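Local coordinates for uncharacterized protein (Vanderwaltozyma polyspora, PDB 5THE) that probably binds guide RNA as an Argonaute of budding yeast, of which this chain is the C-terminal lobe with the Piwi domain, at residues Asp33-Glu41 and Asn246-Asn254; Glu98-Asp109 and Trp220-Asn231. All blocks are in the same frame, centred on the assembly; numbering follows the deposited sequence.

Contact 1: residues Asp33-Glu41 and Asn246-Asn254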
loop_
_atom_site.group_PDB
_atom_site.type_symbol
_atom_site.label_atom_id
_atom_site.label_comp_id
_atom_site.label_asym_id
_atom_site.label_seq_id
_atom_site.Cartn_x
_atom_site.Cartn_y
_atom_site.Cartn_z
ATOM N N ASP A 33 15.714 15.664 -1.639
ATOM C CA ASP A 33 15.024 15.933 -2.887
ATOM C C ASP A 33 14.009 14.831 -3.190
ATOM O O ASP A 33 14.152 13.689 -2.758
ATOM C CB ASP A 33 16.030 16.066 -4.032
ATOM C CG ASP A 33 16.959 17.252 -3.855
ATOM O OD1 ASP A 33 16.521 18.293 -3.306
ATOM O OD2 ASP A 33 18.137 17.144 -4.250
ATOM N N ALA A 34 12.959 15.200 -3.916
ATOM C CA ALA A 34 12.013 14.214 -4.398
ATOM C C ALA A 34 12.654 13.406 -5.517
ATOM O O ALA A 34 13.543 13.899 -6.209
ATOM C CB ALA A 34 10.747 14.889 -4.918
ATOM N N PRO A 35 12.232 12.162 -5.715
ATOM C CA PRO A 35 12.621 11.457 -6.938
ATOM C C PRO A 35 11.866 12.032 -8.121
ATOM O O PRO A 35 10.884 12.770 -7.986
ATOM C CB PRO A 35 12.211 10.007 -6.677
ATOM C CG PRO A 35 11.020 10.137 -5.732
ATOM C CD PRO A 35 11.347 11.351 -4.859
ATOM N N VAL A 36 12.319 11.656 -9.305
ATOM C CA VAL A 36 11.582 11.963 -10.521
ATOM C C VAL A 36 10.382 11.030 -10.595
ATOM O O VAL A 36 10.539 9.805 -10.610
ATOM C CB VAL A 36 12.478 11.810 -11.756
ATOM C CG1 VAL A 36 11.692 12.084 -13.003
ATOM C CG2 VAL A 36 13.684 12.732 -11.642
ATOM N N VAL A 37 9.179 11.598 -10.633
ATOM C CA VAL A 37 7.987 10.779 -10.819
ATOM C C VAL A 37 7.807 10.522 -12.308
ATOM O O VAL A 37 7.875 11.446 -13.120
ATOM C CB VAL A 37 6.747 11.456 -10.214
ATOM C CG1 VAL A 37 5.499 10.622 -10.522
ATOM C CG2 VAL A 37 6.907 11.626 -8.699
ATOM N N GLN A 38 7.591 9.263 -12.673
ATOM C CA GLN A 38 7.530 8.847 -14.069
ATOM C C GLN A 38 6.089 8.546 -14.461
ATOM O O GLN A 38 5.435 7.728 -13.814
ATOM C CB GLN A 38 8.399 7.604 -14.295
ATOM C CG GLN A 38 8.331 7.066 -15.711
ATOM C CD GLN A 38 9.114 7.933 -16.674
ATOM O OE1 GLN A 38 10.306 8.104 -16.507
ATOM N NE2 GLN A 38 8.446 8.494 -17.672
ATOM N N PHE A 39 5.609 9.184 -15.531
ATOM C CA PHE A 39 4.357 8.831 -16.187
ATOM C C PHE A 39 4.670 8.114 -17.501
ATOM O O PHE A 39 5.830 7.818 -17.802
ATOM C CB PHE A 39 3.494 10.083 -16.402
ATOM C CG PHE A 39 3.403 10.962 -15.190
ATOM C CD1 PHE A 39 2.657 10.574 -14.088
ATOM C CD2 PHE A 39 4.082 12.169 -15.145
ATOM C CE1 PHE A 39 2.588 11.386 -12.957
ATOM C CE2 PHE A 39 4.015 12.982 -14.023
ATOM C CZ PHE A 39 3.263 12.587 -12.930
ATOM N N LYS A 40 3.633 7.831 -18.292
ATOM C CA LYS A 40 3.849 7.104 -19.541
ATOM C C LYS A 40 4.818 7.842 -20.462
ATOM O O LYS A 40 5.759 7.248 -20.995
ATOM C CB LYS A 40 2.526 6.866 -20.273
ATOM C CG LYS A 40 2.690 5.893 -21.424
ATOM C CD LYS A 40 1.392 5.654 -22.176
ATOM C CE LYS A 40 1.417 4.271 -22.800
ATOM N NZ LYS A 40 0.741 4.242 -24.114
ATOM N N GLU A 41 4.607 9.131 -20.666
ATOM C CA GLU A 41 5.319 9.849 -21.720
ATOM C C GLU A 41 5.916 11.149 -21.209
ATOM O O GLU A 41 6.160 12.073 -21.989
ATOM C CB GLU A 41 4.394 10.126 -22.903
ATOM C CG GLU A 41 3.708 8.882 -23.438
ATOM C CD GLU A 41 2.887 9.152 -24.671
ATOM O OE1 GLU A 41 3.280 8.677 -25.752
ATOM O OE2 GLU A 41 1.855 9.850 -24.558
ATOM N N ASN A 246 0.547 2.863 -12.746
ATOM C CA ASN A 246 0.090 4.237 -12.913
ATOM C C ASN A 246 1.285 5.164 -13.081
ATOM O O ASN A 246 1.670 5.493 -14.209
ATOM C CB ASN A 246 -0.788 4.629 -11.734
ATOM C CG ASN A 246 -2.011 3.753 -11.648
ATOM O OD1 ASN A 246 -2.479 3.272 -12.671
ATOM N ND2 ASN A 246 -2.518 3.517 -10.435
ATOM N N HIS A 247 1.885 5.578 -11.977
ATOM C CA HIS A 247 3.162 6.262 -12.009
ATOM C C HIS A 247 4.205 5.379 -11.353
ATOM O O HIS A 247 3.891 4.406 -10.664
ATOM C CB HIS A 247 3.088 7.614 -11.288
ATOM C CG HIS A 247 2.777 7.496 -9.826
ATOM N ND1 HIS A 247 1.495 7.304 -9.345
ATOM C CD2 HIS A 247 3.586 7.528 -8.740
ATOM C CE1 HIS A 247 1.525 7.249 -8.026
ATOM N NE2 HIS A 247 2.783 7.376 -7.631
ATOM N N SER A 248 5.463 5.732 -11.581
ATOM C CA SER A 248 6.582 5.077 -10.939
ATOM C C SER A 248 7.627 6.145 -10.692
ATOM O O SER A 248 7.382 7.339 -10.895
ATOM C CB SER A 248 7.127 3.925 -11.796
ATOM O OG SER A 248 7.947 4.407 -12.865
ATOM N N LEU A 249 8.801 5.712 -10.261
ATOM C CA LEU A 249 9.965 6.583 -10.253
ATOM C C LEU A 249 10.721 6.421 -11.567
ATOM O O LEU A 249 10.553 5.436 -12.294
ATOM C CB LEU A 249 10.878 6.251 -9.071
ATOM C CG LEU A 249 10.197 6.276 -7.708
ATOM C CD1 LEU A 249 11.244 6.111 -6.615
ATOM C CD2 LEU A 249 9.417 7.580 -7.550
ATOM N N SER A 250 11.566 7.394 -11.866
ATOM C CA SER A 250 12.381 7.298 -13.070
ATOM C C SER A 250 13.334 6.114 -12.976
ATOM O O SER A 250 13.624 5.593 -11.896
ATOM C CB SER A 250 13.191 8.575 -13.286
ATOM O OG SER A 250 14.227 8.657 -12.315
ATOM N N ILE A 251 13.825 5.701 -14.146
ATOM C CA ILE A 251 14.845 4.658 -14.235
ATOM C C ILE A 251 16.063 5.017 -13.390
ATOM O O ILE A 251 16.607 4.176 -12.667
ATOM C CB ILE A 251 15.230 4.427 -15.708
ATOM C CG1 ILE A 251 14.132 3.616 -16.405
ATOM C CG2 ILE A 251 16.633 3.779 -15.824
ATOM C CD1 ILE A 251 14.413 3.305 -17.861
ATOM N N GLU A 252 16.523 6.266 -13.490
ATOM C CA GLU A 252 17.666 6.703 -12.691
ATOM C C GLU A 252 17.415 6.472 -11.203
ATOM O O GLU A 252 18.267 5.923 -10.497
ATOM C CB GLU A 252 17.959 8.178 -12.979
ATOM C CG GLU A 252 19.283 8.702 -12.460
ATOM C CD GLU A 252 20.479 7.842 -12.862
ATOM O OE1 GLU A 252 21.432 7.751 -12.061
ATOM O OE2 GLU A 252 20.480 7.253 -13.965
ATOM N N ASN A 253 16.232 6.862 -10.716
ATOM C CA ASN A 253 15.904 6.673 -9.307
ATOM C C ASN A 253 15.797 5.192 -8.941
ATOM O O ASN A 253 16.211 4.786 -7.848
ATOM C CB ASN A 253 14.595 7.394 -8.972
ATOM C CG ASN A 253 14.733 8.904 -8.978
ATOM O OD1 ASN A 253 14.104 9.586 -9.777
ATOM N ND2 ASN A 253 15.540 9.433 -8.064
ATOM N N ASN A 254 15.261 4.364 -9.838
ATOM C CA ASN A 254 15.099 2.952 -9.496
ATOM C C ASN A 254 16.433 2.228 -9.340
ATOM O O ASN A 254 16.475 1.173 -8.693
ATOM C CB ASN A 254 14.237 2.245 -10.544
ATOM C CG ASN A 254 12.779 2.641 -10.464
ATOM O OD1 ASN A 254 12.262 2.946 -9.383
ATOM N ND2 ASN A 254 12.101 2.633 -11.609
HETATM O O HOH W 1 12.354 6.372 -16.439
#

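Contact 2: residues Glu98-Asp109 and Trp220-Asn231. With nucleotides of chain B.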
loop_
_atom_site.group_PDB
_atom_site.type_symbol
_atom_site.label_atom_id
_atom_site.label_comp_id
_atom_site.label_asym_id
_atom_site.label_seq_id
_atom_site.Cartn_x
_atom_site.Cartn_y
_atom_site.Cartn_z
ATOM N N GLU A 98 -29.370 7.969 -14.235
ATOM C CA GLU A 98 -28.242 8.673 -13.641
ATOM C C GLU A 98 -27.019 7.770 -13.550
ATOM O O GLU A 98 -25.892 8.214 -13.800
ATOM C CB GLU A 98 -28.624 9.229 -12.273
ATOM C CG GLU A 98 -29.270 10.609 -12.358
ATOM C CD GLU A 98 -29.733 11.142 -11.011
ATOM O OE1 GLU A 98 -29.428 10.518 -9.972
ATOM O OE2 GLU A 98 -30.412 12.191 -10.997
ATOM N N LEU A 99 -27.222 6.493 -13.235
ATOM C CA LEU A 99 -26.097 5.569 -13.186
ATOM C C LEU A 99 -25.542 5.295 -14.580
ATOM O O LEU A 99 -24.327 5.229 -14.753
ATOM C CB LEU A 99 -26.510 4.271 -12.493
ATOM C CG LEU A 99 -25.453 3.173 -12.356
ATOM C CD1 LEU A 99 -24.177 3.718 -11.705
ATOM C CD2 LEU A 99 -26.037 2.009 -11.540
ATOM N N ASP A 100 -26.413 5.137 -15.587
ATOM C CA ASP A 100 -25.946 5.018 -16.968
ATOM C C ASP A 100 -25.099 6.215 -17.374
ATOM O O ASP A 100 -24.034 6.068 -17.995
ATOM C CB ASP A 100 -27.135 4.886 -17.915
ATOM C CG ASP A 100 -27.826 3.563 -17.774
ATOM O OD1 ASP A 100 -27.120 2.566 -17.510
ATOM O OD2 ASP A 100 -29.066 3.516 -17.914
ATOM N N ILE A 101 -25.578 7.414 -17.051
ATOM C CA ILE A 101 -24.842 8.627 -17.385
ATOM C C ILE A 101 -23.484 8.633 -16.687
ATOM O O ILE A 101 -22.452 8.928 -17.302
ATOM C CB ILE A 101 -25.685 9.863 -17.030
ATOM C CG1 ILE A 101 -26.861 9.956 -18.010
ATOM C CG2 ILE A 101 -24.833 11.121 -17.051
ATOM C CD1 ILE A 101 -28.004 10.822 -17.538
ATOM N N SER A 102 -23.461 8.287 -15.397
ATOM C CA SER A 102 -22.198 8.291 -14.660
ATOM C C SER A 102 -21.225 7.258 -15.215
ATOM O O SER A 102 -20.020 7.510 -15.279
ATOM C CB SER A 102 -22.451 8.040 -13.177
ATOM O OG SER A 102 -23.059 9.168 -12.588
ATOM N N MET A 103 -21.734 6.089 -15.622
ATOM C CA MET A 103 -20.873 5.059 -16.189
ATOM C C MET A 103 -20.276 5.520 -17.509
ATOM O O MET A 103 -19.114 5.225 -17.815
ATOM C CB MET A 103 -21.666 3.765 -16.394
ATOM C CG MET A 103 -22.062 3.063 -15.095
ATOM S SD MET A 103 -20.636 2.650 -14.073
ATOM C CE MET A 103 -19.987 1.242 -14.982
ATOM N N ASP A 104 -21.054 6.255 -18.297
ATOM C CA ASP A 104 -20.549 6.726 -19.578
ATOM C C ASP A 104 -19.521 7.829 -19.394
ATOM O O ASP A 104 -18.491 7.858 -20.083
ATOM C CB ASP A 104 -21.701 7.218 -20.449
ATOM C CG ASP A 104 -21.255 7.532 -21.859
ATOM O OD1 ASP A 104 -21.107 6.576 -22.645
ATOM O OD2 ASP A 104 -21.038 8.720 -22.175
ATOM N N LYS A 105 -19.792 8.761 -18.485
ATOM C CA LYS A 105 -18.815 9.800 -18.198
ATOM C C LYS A 105 -17.541 9.195 -17.614
ATOM O O LYS A 105 -16.430 9.617 -17.955
ATOM C CB LYS A 105 -19.432 10.829 -17.252
ATOM C CG LYS A 105 -18.459 11.841 -16.672
ATOM C CD LYS A 105 -18.327 13.066 -17.542
ATOM C CE LYS A 105 -17.762 14.232 -16.740
ATOM N NZ LYS A 105 -16.650 13.821 -15.837
ATOM N N PHE A 106 -17.684 8.194 -16.741
ATOM C CA PHE A 106 -16.518 7.504 -16.198
ATOM C C PHE A 106 -15.649 6.922 -17.310
ATOM O O PHE A 106 -14.440 7.183 -17.368
ATOM C CB PHE A 106 -16.955 6.396 -15.233
ATOM C CG PHE A 106 -15.803 5.629 -14.653
ATOM C CD1 PHE A 106 -15.094 6.135 -13.580
ATOM C CD2 PHE A 106 -15.416 4.415 -15.197
ATOM C CE1 PHE A 106 -14.014 5.431 -13.039
ATOM C CE2 PHE A 106 -14.340 3.706 -14.674
ATOM C CZ PHE A 106 -13.641 4.213 -13.590
ATOM N N ALA A 107 -16.248 6.122 -18.203
ATOM C CA ALA A 107 -15.468 5.473 -19.250
ATOM C C ALA A 107 -14.706 6.501 -20.087
ATOM O O ALA A 107 -13.512 6.333 -20.363
ATOM C CB ALA A 107 -16.371 4.614 -20.134
ATOM N N SER A 108 -15.367 7.589 -20.480
ATOM C CA SER A 108 -14.677 8.547 -21.342
ATOM C C SER A 108 -13.654 9.357 -20.554
ATOM O O SER A 108 -12.579 9.674 -21.075
ATOM C CB SER A 108 -15.680 9.460 -22.046
ATOM O OG SER A 108 -16.423 10.210 -21.113
ATOM N N ASP A 109 -13.956 9.685 -19.293
ATOM C CA ASP A 109 -12.968 10.341 -18.436
ATOM C C ASP A 109 -11.670 9.540 -18.366
ATOM O O ASP A 109 -10.576 10.083 -18.558
ATOM C CB ASP A 109 -13.527 10.535 -17.025
ATOM C CG ASP A 109 -14.362 11.798 -16.882
ATOM O OD1 ASP A 109 -14.409 12.602 -17.834
ATOM O OD2 ASP A 109 -14.959 11.997 -15.795
ATOM N N TRP A 220 -22.404 5.769 -4.088
ATOM C CA TRP A 220 -23.210 6.386 -5.137
ATOM C C TRP A 220 -23.287 7.903 -4.993
ATOM O O TRP A 220 -23.204 8.627 -5.991
ATOM C CB TRP A 220 -24.616 5.779 -5.117
ATOM C CG TRP A 220 -25.594 6.372 -6.102
ATOM C CD1 TRP A 220 -26.871 6.771 -5.833
ATOM C CD2 TRP A 220 -25.379 6.643 -7.502
ATOM N NE1 TRP A 220 -27.471 7.253 -6.968
ATOM C CE2 TRP A 220 -26.581 7.186 -8.009
ATOM C CE3 TRP A 220 -24.300 6.471 -8.374
ATOM C CZ2 TRP A 220 -26.732 7.561 -9.348
ATOM C CZ3 TRP A 220 -24.449 6.857 -9.710
ATOM C CH2 TRP A 220 -25.661 7.388 -10.181
ATOM N N ASP A 221 -23.455 8.414 -3.768
ATOM C CA ASP A 221 -23.560 9.870 -3.636
ATOM C C ASP A 221 -22.266 10.570 -4.019
ATOM O O ASP A 221 -22.297 11.757 -4.364
ATOM C CB ASP A 221 -23.983 10.281 -2.225
ATOM C CG ASP A 221 -25.459 9.979 -1.951
ATOM O OD1 ASP A 221 -26.237 9.868 -2.924
ATOM O OD2 ASP A 221 -25.843 9.856 -0.765
ATOM N N ASN A 222 -21.142 9.855 -4.011
ATOM C CA ASN A 222 -19.909 10.412 -4.550
ATOM C C ASN A 222 -19.844 10.243 -6.060
ATOM O O ASN A 222 -19.631 11.214 -6.798
ATOM C CB ASN A 222 -18.696 9.738 -3.910
ATOM C CG ASN A 222 -18.573 10.025 -2.446
ATOM O OD1 ASN A 222 -19.033 11.058 -1.964
ATOM N ND2 ASN A 222 -17.941 9.106 -1.716
ATOM N N PHE A 223 -20.001 9.001 -6.522
ATOM C CA PHE A 223 -19.852 8.678 -7.938
ATOM C C PHE A 223 -20.774 9.531 -8.794
ATOM O O PHE A 223 -20.368 10.041 -9.847
ATOM C CB PHE A 223 -20.148 7.188 -8.144
ATOM C CG PHE A 223 -19.874 6.684 -9.538
ATOM C CD1 PHE A 223 -18.743 7.091 -10.230
ATOM C CD2 PHE A 223 -20.736 5.777 -10.145
ATOM C CE1 PHE A 223 -18.494 6.621 -11.512
ATOM C CE2 PHE A 223 -20.485 5.291 -11.428
ATOM C CZ PHE A 223 -19.360 5.718 -12.108
ATOM N N LYS A 224 -22.016 9.720 -8.340
ATOM C CA LYS A 224 -23.020 10.434 -9.123
ATOM C C LYS A 224 -22.656 11.893 -9.386
ATOM O O LYS A 224 -23.298 12.526 -10.229
ATOM C CB LYS A 224 -24.380 10.346 -8.415
ATOM C CG LYS A 224 -24.552 11.330 -7.283
ATOM C CD LYS A 224 -25.765 10.972 -6.430
ATOM C CE LYS A 224 -26.967 10.606 -7.289
ATOM N NZ LYS A 224 -27.355 11.701 -8.216
ATOM N N LYS A 225 -21.651 12.446 -8.701
ATOM C CA LYS A 225 -21.245 13.822 -8.975
ATOM C C LYS A 225 -20.535 13.958 -10.317
ATOM O O LYS A 225 -20.410 15.073 -10.825
ATOM C CB LYS A 225 -20.324 14.346 -7.866
ATOM C CG LYS A 225 -20.935 14.357 -6.471
ATOM C CD LYS A 225 -19.858 14.665 -5.449
ATOM C CE LYS A 225 -20.389 14.523 -4.042
ATOM N NZ LYS A 225 -19.380 14.801 -2.985
ATOM N N ASN A 226 -20.053 12.860 -10.889
ATOM C CA ASN A 226 -19.424 12.868 -12.214
ATOM C C ASN A 226 -18.186 13.764 -12.258
ATOM O O ASN A 226 -17.954 14.486 -13.227
ATOM C CB ASN A 226 -20.430 13.268 -13.295
ATOM C CG ASN A 226 -21.610 12.325 -13.346
ATOM O OD1 ASN A 226 -21.444 11.118 -13.171
ATOM N ND2 ASN A 226 -22.810 12.866 -13.566
ATOM N N SER A 227 -17.368 13.698 -11.216
ATOM C CA SER A 227 -16.143 14.485 -11.148
ATOM C C SER A 227 -14.992 13.739 -11.821
ATOM O O SER A 227 -14.732 12.570 -11.513
ATOM C CB SER A 227 -15.806 14.796 -9.690
ATOM O OG SER A 227 -14.409 14.875 -9.509
ATOM N N ILE A 228 -14.296 14.429 -12.730
ATOM C CA ILE A 228 -13.168 13.814 -13.422
ATOM C C ILE A 228 -12.076 13.447 -12.429
ATOM O O ILE A 228 -11.392 12.426 -12.578
ATOM C CB ILE A 228 -12.650 14.739 -14.548
ATOM C CG1 ILE A 228 -11.508 14.081 -15.324
ATOM C CG2 ILE A 228 -12.112 16.041 -14.005
ATOM C CD1 ILE A 228 -11.916 13.322 -16.528
ATOM N N GLN A 229 -11.884 14.272 -11.405
ATOM C CA GLN A 229 -10.878 13.956 -10.398
ATOM C C GLN A 229 -11.247 12.683 -9.635
ATOM O O GLN A 229 -10.396 11.812 -9.407
ATOM C CB GLN A 229 -10.718 15.143 -9.445
ATOM C CG GLN A 229 -9.821 14.892 -8.236
ATOM C CD GLN A 229 -8.333 14.973 -8.554
ATOM O OE1 GLN A 229 -7.839 14.309 -9.469
ATOM N NE2 GLN A 229 -7.611 15.791 -7.793
ATOM N N TYR A 230 -12.513 12.562 -9.226
ATOM C CA TYR A 230 -12.965 11.341 -8.560
ATOM C C TYR A 230 -12.781 10.133 -9.467
ATOM O O TYR A 230 -12.273 9.084 -9.046
ATOM C CB TYR A 230 -14.432 11.508 -8.157
ATOM C CG TYR A 230 -15.067 10.310 -7.500
ATOM C CD1 TYR A 230 -15.615 9.272 -8.257
ATOM C CD2 TYR A 230 -15.149 10.227 -6.126
ATOM C CE1 TYR A 230 -16.217 8.189 -7.650
ATOM C CE2 TYR A 230 -15.734 9.149 -5.523
ATOM C CZ TYR A 230 -16.262 8.135 -6.282
ATOM O OH TYR A 230 -16.863 7.076 -5.645
ATOM N N ASN A 231 -13.191 10.267 -10.732
ATOM C CA ASN A 231 -13.071 9.156 -11.666
ATOM C C ASN A 231 -11.620 8.786 -11.898
ATOM O O ASN A 231 -11.287 7.600 -11.979
ATOM C CB ASN A 231 -13.768 9.505 -12.979
ATOM C CG ASN A 231 -15.270 9.566 -12.816
ATOM O OD1 ASN A 231 -15.813 9.095 -11.805
ATOM N ND2 ASN A 231 -15.951 10.137 -13.792
ATOM P P A B 2 -15.817 6.090 -2.062
ATOM O OP1 A B 2 -15.830 6.729 -0.722
ATOM O OP2 A B 2 -16.793 6.497 -3.121
ATOM O "O5'" A B 2 -14.345 6.216 -2.651
ATOM C "C5'" A B 2 -13.917 5.404 -3.748
ATOM C "C4'" A B 2 -12.710 5.997 -4.416
ATOM O "O4'" A B 2 -13.088 7.224 -5.077
ATOM C "C3'" A B 2 -11.586 6.426 -3.490
ATOM O "O3'" A B 2 -10.779 5.354 -3.099
ATOM C "C2'" A B 2 -10.858 7.471 -4.322
ATOM O "O2'" A B 2 -10.104 6.842 -5.348
ATOM C "C1'" A B 2 -12.038 8.171 -4.979
ATOM N N9 A B 2 -12.562 9.299 -4.185
ATOM C C8 A B 2 -13.495 9.234 -3.179
ATOM N N7 A B 2 -13.821 10.390 -2.676
ATOM C C5 A B 2 -13.065 11.283 -3.429
ATOM C C6 A B 2 -12.968 12.670 -3.378
ATOM N N6 A B 2 -13.679 13.381 -2.501
ATOM N N1 A B 2 -12.116 13.276 -4.249
ATOM C C2 A B 2 -11.427 12.503 -5.107
ATOM N N3 A B 2 -11.434 11.168 -5.248
ATOM C C4 A B 2 -12.279 10.630 -4.362
HETATM O O HOH W 2 -30.220 8.279 -7.717
HETATM O O HOH W 3 -18.970 9.813 -13.779
HETATM O O HOH W 4 -25.152 10.941 -13.337
#

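Contact 1: residues Asp33-Glu41 and Asn246-Asn254
N253 OD1 is gripped twice, by V36 N at 2.8 Å and by S250 OG at 2.7 Å, the two donors approaching from opposite faces of its amide plane. S250 OG closes on N253 twice: held between its own backbone N and carbonyl carbon (chi1 71°), it donates to OD1 and also accepts from N253 N at 3.1 Å, and so N-caps the short helix 251-254. The helix start is thereby fastened to segment 33-41 through the N253 amide. Beside it, the backbone of V36 is held from both ends, since S250 N donates to V36 O at 2.9 Å. From there the segments run antiparallel, with Q38 and S248 as a hydrogen-bonded pair; Q38 N meets S248 O at 2.6 Å, almost straight at 173°. Strand 37-38 is the middle of a three-stranded antiparallel sheet, between 43-44 and 248-249. On the Q38–S248 face, the bent glutamine donates through NE2 to F39 O, while OE1 takes a proton from a water that accepts from I251 N. P35 lays CG on L249 CD2 at 3.5 Å, against helix 465-475. V37 CG1 rests on CB of H247, and the imidazole of H247 meets W62 edge-to-face.

Contact 2: residues Glu98-Asp109 and Trp220-Asn231
S102 OG donates to N226 OD1 at 2.6 Å, on a lone pair in the plane of the carbonyl, and a water closes a small circuit by giving a proton to S102 OG and taking one from N226 ND2. One turn further along helix 95-111, K105 NZ reaches the carbonyl of the same asparagine, N226 O, at 3.0 Å, arriving from above the carbonyl plane. K105 also forms a salt bridge with D109, modelled so short that its exact length is doubtful. N231 ND2 meets D109 OD2 at 2.9 Å on its anti side; N231 ND2 also donates to a water, which lies within hydrogen-bonding distance of N226 OD1 as well. F106 turns its ring edge to the N231 amide, the planes 79° apart, with CD1 3.5 Å from N231 OD1. Between these polar anchors F223, its ring swung out anti to the backbone N (chi1 -173°), is a knob in the hole made by L99, S102, M103 and F106: S102 CB lies over one face, while M103 SD touches CE2 at 3.7 Å, a Met-aromatic contact at the ring edge. W220 brings CH2 to 3.5 Å from L99 CA. K224 runs over one face of the indole, and its NZ forms a salt bridge to E98 OE1, met from above the carboxylate plane. Outward, F223 and W220 back onto strand 185-191 of the parallel sheet, consistent with the MID domain of Argonautes, and S227 N-caps helix 228-241. N226 is thus tied to helix 95-111 by both its side-chain and backbone carbonyl oxygens, while in the same segment N222 ND2 donates to OP2 of nucleotide A2 of chain B at 3.2 Å and the Y230 ring lies against its sugar.

Overall arrangement
Contact 1 is the more central, about 17 Å between its centre and that of the chain against about 25 Å for contact 2, and most of its touching residues are buried; contact 2 is only partly so. Their centres lie about 29 Å apart, yet helix 228-241, which starts in contact 2, leads into strand 248-249 of contact 1, and its M236 touches H247 there. Along the chain contact 2 is nested in the loop that contact 1 closes. The chemistry follows position: strand pairing with a helix cap in contact 1, where nucleic acid stays about 9 Å from the nearest atom, and salt bridges and an aromatic knob in contact 2, which meets nucleotide A2 of chain B.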